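Local atomic coordinates of integrase (Enterobacteria phage lambda, PDB entry 1AE9), a protein that catalyses the site-specific recombination that integrates the phage genome into the host chromosome and, together with excisionase, excises it, seen here as its catalytic domain. Residues L4-Y9 with A139-K144; K11-A16 with L25-A30. All coordinates share one frame; numbering follows the deposited sequence.

Both contacts start from helix 6-15, near the start of this chain, the catalytic domain of a tyrosine recombinase, and their centres lie about 13 Å apart. Contact 1 joins the N-terminal end of that helix to helix 133-145 at the surface; contact 2 packs its later turns on helix 21-33 in the interior. In chain order the segments run 4-9, 11-16, 25-30, 139-144, so contact 2 is a local hairpin of helices nested within the long loop that contact 1 closes. L4 packs on I12, and Y9 on M27 and E28, making the two continuous. Contact 1 ties the start of the chain to the helix carrying R135, a predicted active-site residue, and contact 2 ties it to helix 21-33.

Contact 1 of 2, residues L4-Y9 with A139-K144; sequences LTADEY and ARLYEK
R140 reaches from helix 133-145 to the backbone just ahead of helix 6-15. Its chain bends at chi3 (-55°), and the guanidinium presents an edge to the carbonyl of L4, which lies near its plane. R140 NH2 stands 2.6 Å from L4 O, but the angle is poor and the pair does not count as a hydrogen bond. The sounder link runs through a water, which accepts from R140 NH2 at 3.2 Å and from L4 N at 2.8 Å.

One residue on, L141 directs a methyl to the first turn of the opposite helix: its CD2 lies 4.5 Å from A6 CB, a loose apolar touch. L141 also packs on V31 of helix 21-33.

The receiving helix end is closed by its own capping box, with T5 as the N-cap. E8 N donates to T5 OG1 at 3.2 Å, and T5 N returns a nearly straight bond (169°) to E8 OE1 at 3.0 Å.

The specific link is thus polar and passes partly through water, in a small interface of 123 Å². The positive guanidinium probably finds a favourable field beside the L4 carbonyl. E8 uses OE1 to cap its own helix, and that atom is 7.0 Å from R140 NH2, so the two charges do not touch.

Contact 2 of 2, residues K11-A16 with L25-A30; sequences KIYQAA and LAMELA
Y13 and M27 are the nearest CA pair of the two segments, which belong to consecutive helices, 6-15 and 21-33, packed as an antiparallel helical hairpin in the recombinase catalytic domain. The axes of 11-15 and 25-30 run 155° apart in direction and approach to 11.2 Å, a separation that side chains must bridge.

The apolar part belongs to M27, which points at the other helix. Its chain is extended to the sulfur and then turns at the last torsion, which sets CE against the backbone of helix 6-15. There CE lies 3.9 Å from I12 CG2, with the two side chains crossing at about a right angle, and 4.2 Å from Y13 CB. The methyl meets the Y13 ring at its edge, near the ring plane, and does not lie over its face. I12 goes on to pack against F113 and A116 of helix 106-120, and Y9 adds another neighbour to M27.

The polar part is a single hydrogen bond. With CG anti to the backbone N, the Y13 ring swings across the gap and its OH donates to E28 OE2 at 2.9 Å. The hydroxyl comes from above the carboxylate, 43° out of its plane, although ring and carboxylate planes are only 13° apart. E28 CG also packs at 4.0 Å from Y13 CE2. The second oxygen, E28 OE1, takes a salt bridge from K85 and is hydrogen-bonded to T82 OG1, both on helix 79-90. A weak contact of Y13 OH with D73 of the second subunit would compete for the same phenol proton.

Both oxygens of this buried carboxylate thus have partners, and the K85 charge in particular would be expected to stabilise E28 in its ionised form.

Contact 1 of 2, residues L4-Y9 with A139-K144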
# COMPACT_ATOMS: atom_id res chain seq x y z
N LEU A 4 -15.16 18.56 -1.96
CA LEU A 4 -16.37 17.75 -1.99
C LEU A 4 -17.41 18.48 -1.16
O LEU A 4 -17.16 18.80 -0.01
CB LEU A 4 -16.10 16.37 -1.39
CG LEU A 4 -17.23 15.35 -1.50
CD1 LEU A 4 -17.35 14.87 -2.94
CD2 LEU A 4 -16.97 14.18 -0.56
N THR A 5 -18.56 18.77 -1.76
CA THR A 5 -19.63 19.47 -1.03
C THR A 5 -20.52 18.46 -0.31
O THR A 5 -20.42 17.25 -0.55
CB THR A 5 -20.51 20.33 -1.98
OG1 THR A 5 -21.26 19.47 -2.86
CG2 THR A 5 -19.65 21.26 -2.81
N ALA A 6 -21.39 18.95 0.56
CA ALA A 6 -22.31 18.09 1.29
C ALA A 6 -23.25 17.34 0.35
O ALA A 6 -23.51 16.16 0.54
CB ALA A 6 -23.11 18.90 2.31
N ASP A 7 -23.77 18.04 -0.67
CA ASP A 7 -24.69 17.41 -1.62
C ASP A 7 -23.96 16.31 -2.43
O ASP A 7 -24.52 15.25 -2.70
CB ASP A 7 -25.34 18.45 -2.55
CG ASP A 7 -26.61 17.94 -3.25
OD1 ASP A 7 -27.61 17.63 -2.57
OD2 ASP A 7 -26.62 17.84 -4.50
N GLU A 8 -22.69 16.57 -2.77
CA GLU A 8 -21.89 15.60 -3.52
C GLU A 8 -21.61 14.37 -2.67
O GLU A 8 -21.60 13.25 -3.18
CB GLU A 8 -20.60 16.25 -4.02
CG GLU A 8 -20.83 17.25 -5.16
CD GLU A 8 -19.59 18.05 -5.54
OE1 GLU A 8 -18.66 18.17 -4.72
OE2 GLU A 8 -19.57 18.60 -6.66
N TYR A 9 -21.39 14.58 -1.37
CA TYR A 9 -21.16 13.49 -0.42
C TYR A 9 -22.35 12.53 -0.46
O TYR A 9 -22.18 11.31 -0.43
CB TYR A 9 -20.98 14.04 1.00
CG TYR A 9 -21.14 13.04 2.13
CD1 TYR A 9 -22.41 12.60 2.52
CD2 TYR A 9 -20.03 12.51 2.80
CE1 TYR A 9 -22.57 11.66 3.54
CE2 TYR A 9 -20.19 11.57 3.83
CZ TYR A 9 -21.46 11.15 4.19
OH TYR A 9 -21.65 10.22 5.19
N ALA A 139 -14.29 19.90 8.29
CA ALA A 139 -13.87 21.21 8.78
C ALA A 139 -14.85 22.32 8.39
O ALA A 139 -15.27 23.09 9.25
CB ALA A 139 -12.46 21.54 8.29
N ARG A 140 -15.20 22.41 7.10
CA ARG A 140 -16.13 23.45 6.62
C ARG A 140 -17.51 23.33 7.25
O ARG A 140 -18.12 24.34 7.61
CB ARG A 140 -16.25 23.42 5.09
CG ARG A 140 -14.94 23.74 4.36
CD ARG A 140 -15.15 23.92 2.85
NE ARG A 140 -15.81 22.77 2.22
CZ ARG A 140 -15.17 21.74 1.66
NH1 ARG A 140 -13.85 21.69 1.63
NH2 ARG A 140 -15.87 20.76 1.11
N LEU A 141 -18.00 22.11 7.41
CA LEU A 141 -19.30 21.91 8.03
C LEU A 141 -19.28 22.28 9.51
O LEU A 141 -20.23 22.89 10.01
CB LEU A 141 -19.77 20.46 7.86
CG LEU A 141 -20.06 19.97 6.43
CD1 LEU A 141 -20.58 18.53 6.47
CD2 LEU A 141 -21.09 20.88 5.76
N TYR A 142 -18.21 21.90 10.21
CA TYR A 142 -18.06 22.20 11.64
C TYR A 142 -17.80 23.68 11.90
O TYR A 142 -18.21 24.22 12.93
CB TYR A 142 -16.96 21.35 12.28
CG TYR A 142 -17.46 20.02 12.81
CD1 TYR A 142 -18.63 19.96 13.56
CD2 TYR A 142 -16.77 18.83 12.56
CE1 TYR A 142 -19.11 18.75 14.05
CE2 TYR A 142 -17.25 17.62 13.04
CZ TYR A 142 -18.42 17.58 13.79
OH TYR A 142 -18.89 16.40 14.30
N GLU A 143 -17.12 24.33 10.96
CA GLU A 143 -16.83 25.76 11.06
C GLU A 143 -18.14 26.55 11.06
O GLU A 143 -18.27 27.56 11.74
CB GLU A 143 -15.96 26.18 9.88
N LYS A 144 -19.11 26.08 10.28
CA LYS A 144 -20.41 26.73 10.19
C LYS A 144 -21.29 26.37 11.38
O LYS A 144 -21.83 27.24 12.06
CB LYS A 144 -21.10 26.36 8.87
O HOH W 1 -13.50 18.82 0.33

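Contact 2 of 2, residues K11-A16 with L25-A30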
# COMPACT_ATOMS: atom_id res chain seq x y z
N LYS A 11 -24.48 12.05 -2.95
CA LYS A 11 -24.57 11.34 -4.24
C LYS A 11 -23.65 10.11 -4.19
O LYS A 11 -24.03 9.02 -4.61
CB LYS A 11 -24.16 12.25 -5.40
CG LYS A 11 -24.95 13.55 -5.51
CD LYS A 11 -26.45 13.30 -5.64
CE LYS A 11 -27.20 14.60 -5.89
NZ LYS A 11 -28.67 14.40 -5.89
N ILE A 12 -22.44 10.30 -3.67
CA ILE A 12 -21.47 9.22 -3.54
C ILE A 12 -21.99 8.19 -2.53
O ILE A 12 -21.87 6.98 -2.74
CB ILE A 12 -20.10 9.75 -3.08
CG1 ILE A 12 -19.53 10.70 -4.15
CG2 ILE A 12 -19.15 8.59 -2.78
CD1 ILE A 12 -18.22 11.40 -3.77
N TYR A 13 -22.59 8.68 -1.44
CA TYR A 13 -23.16 7.83 -0.40
C TYR A 13 -24.21 6.92 -1.03
O TYR A 13 -24.25 5.72 -0.75
CB TYR A 13 -23.79 8.69 0.70
CG TYR A 13 -24.22 7.94 1.94
CD1 TYR A 13 -25.46 7.31 2.01
CD2 TYR A 13 -23.39 7.87 3.06
CE1 TYR A 13 -25.85 6.62 3.15
CE2 TYR A 13 -23.77 7.18 4.20
CZ TYR A 13 -25.00 6.56 4.24
OH TYR A 13 -25.39 5.86 5.36
N GLN A 14 -25.06 7.49 -1.89
CA GLN A 14 -26.11 6.74 -2.59
C GLN A 14 -25.45 5.68 -3.46
O GLN A 14 -25.85 4.52 -3.46
CB GLN A 14 -26.95 7.69 -3.47
CG GLN A 14 -28.10 7.04 -4.24
CD GLN A 14 -27.65 6.19 -5.44
OE1 GLN A 14 -26.91 6.66 -6.30
NE2 GLN A 14 -28.10 4.94 -5.49
N ALA A 15 -24.45 6.12 -4.22
CA ALA A 15 -23.72 5.25 -5.14
C ALA A 15 -23.02 4.09 -4.43
O ALA A 15 -22.76 3.06 -5.04
CB ALA A 15 -22.71 6.07 -5.94
N ALA A 16 -22.75 4.27 -3.13
CA ALA A 16 -22.10 3.24 -2.31
C ALA A 16 -23.06 2.10 -1.95
O ALA A 16 -22.73 1.20 -1.17
CB ALA A 16 -21.53 3.87 -1.04
N LEU A 25 -20.12 3.61 6.40
CA LEU A 25 -19.78 3.84 7.80
C LEU A 25 -18.45 4.59 7.94
O LEU A 25 -18.32 5.49 8.77
CB LEU A 25 -19.77 2.52 8.57
CG LEU A 25 -21.16 1.87 8.63
CD1 LEU A 25 -21.06 0.43 9.15
CD2 LEU A 25 -22.09 2.69 9.51
N ALA A 26 -17.48 4.24 7.10
CA ALA A 26 -16.19 4.92 7.14
C ALA A 26 -16.38 6.38 6.69
O ALA A 26 -15.76 7.29 7.25
CB ALA A 26 -15.18 4.22 6.25
N MET A 27 -17.26 6.59 5.71
CA MET A 27 -17.56 7.94 5.21
C MET A 27 -18.16 8.80 6.32
O MET A 27 -17.72 9.93 6.56
CB MET A 27 -18.52 7.90 4.01
CG MET A 27 -17.86 7.49 2.69
SD MET A 27 -19.02 7.23 1.34
CE MET A 27 -19.61 8.95 1.10
N GLU A 28 -19.14 8.24 7.02
CA GLU A 28 -19.78 8.96 8.12
C GLU A 28 -18.78 9.28 9.23
O GLU A 28 -18.73 10.41 9.72
CB GLU A 28 -20.93 8.14 8.68
CG GLU A 28 -22.12 8.04 7.75
CD GLU A 28 -23.24 7.19 8.32
OE1 GLU A 28 -23.04 6.53 9.36
OE2 GLU A 28 -24.33 7.18 7.72
N LEU A 29 -17.97 8.30 9.59
CA LEU A 29 -16.98 8.48 10.65
C LEU A 29 -15.94 9.54 10.27
O LEU A 29 -15.49 10.32 11.11
CB LEU A 29 -16.33 7.14 10.99
CG LEU A 29 -15.90 6.92 12.44
CD1 LEU A 29 -17.12 6.96 13.37
CD2 LEU A 29 -15.18 5.58 12.57
N ALA A 30 -15.58 9.60 8.99
CA ALA A 30 -14.61 10.57 8.52
C ALA A 30 -15.13 12.00 8.65
O ALA A 30 -14.39 12.91 9.04
CB ALA A 30 -14.26 10.29 7.06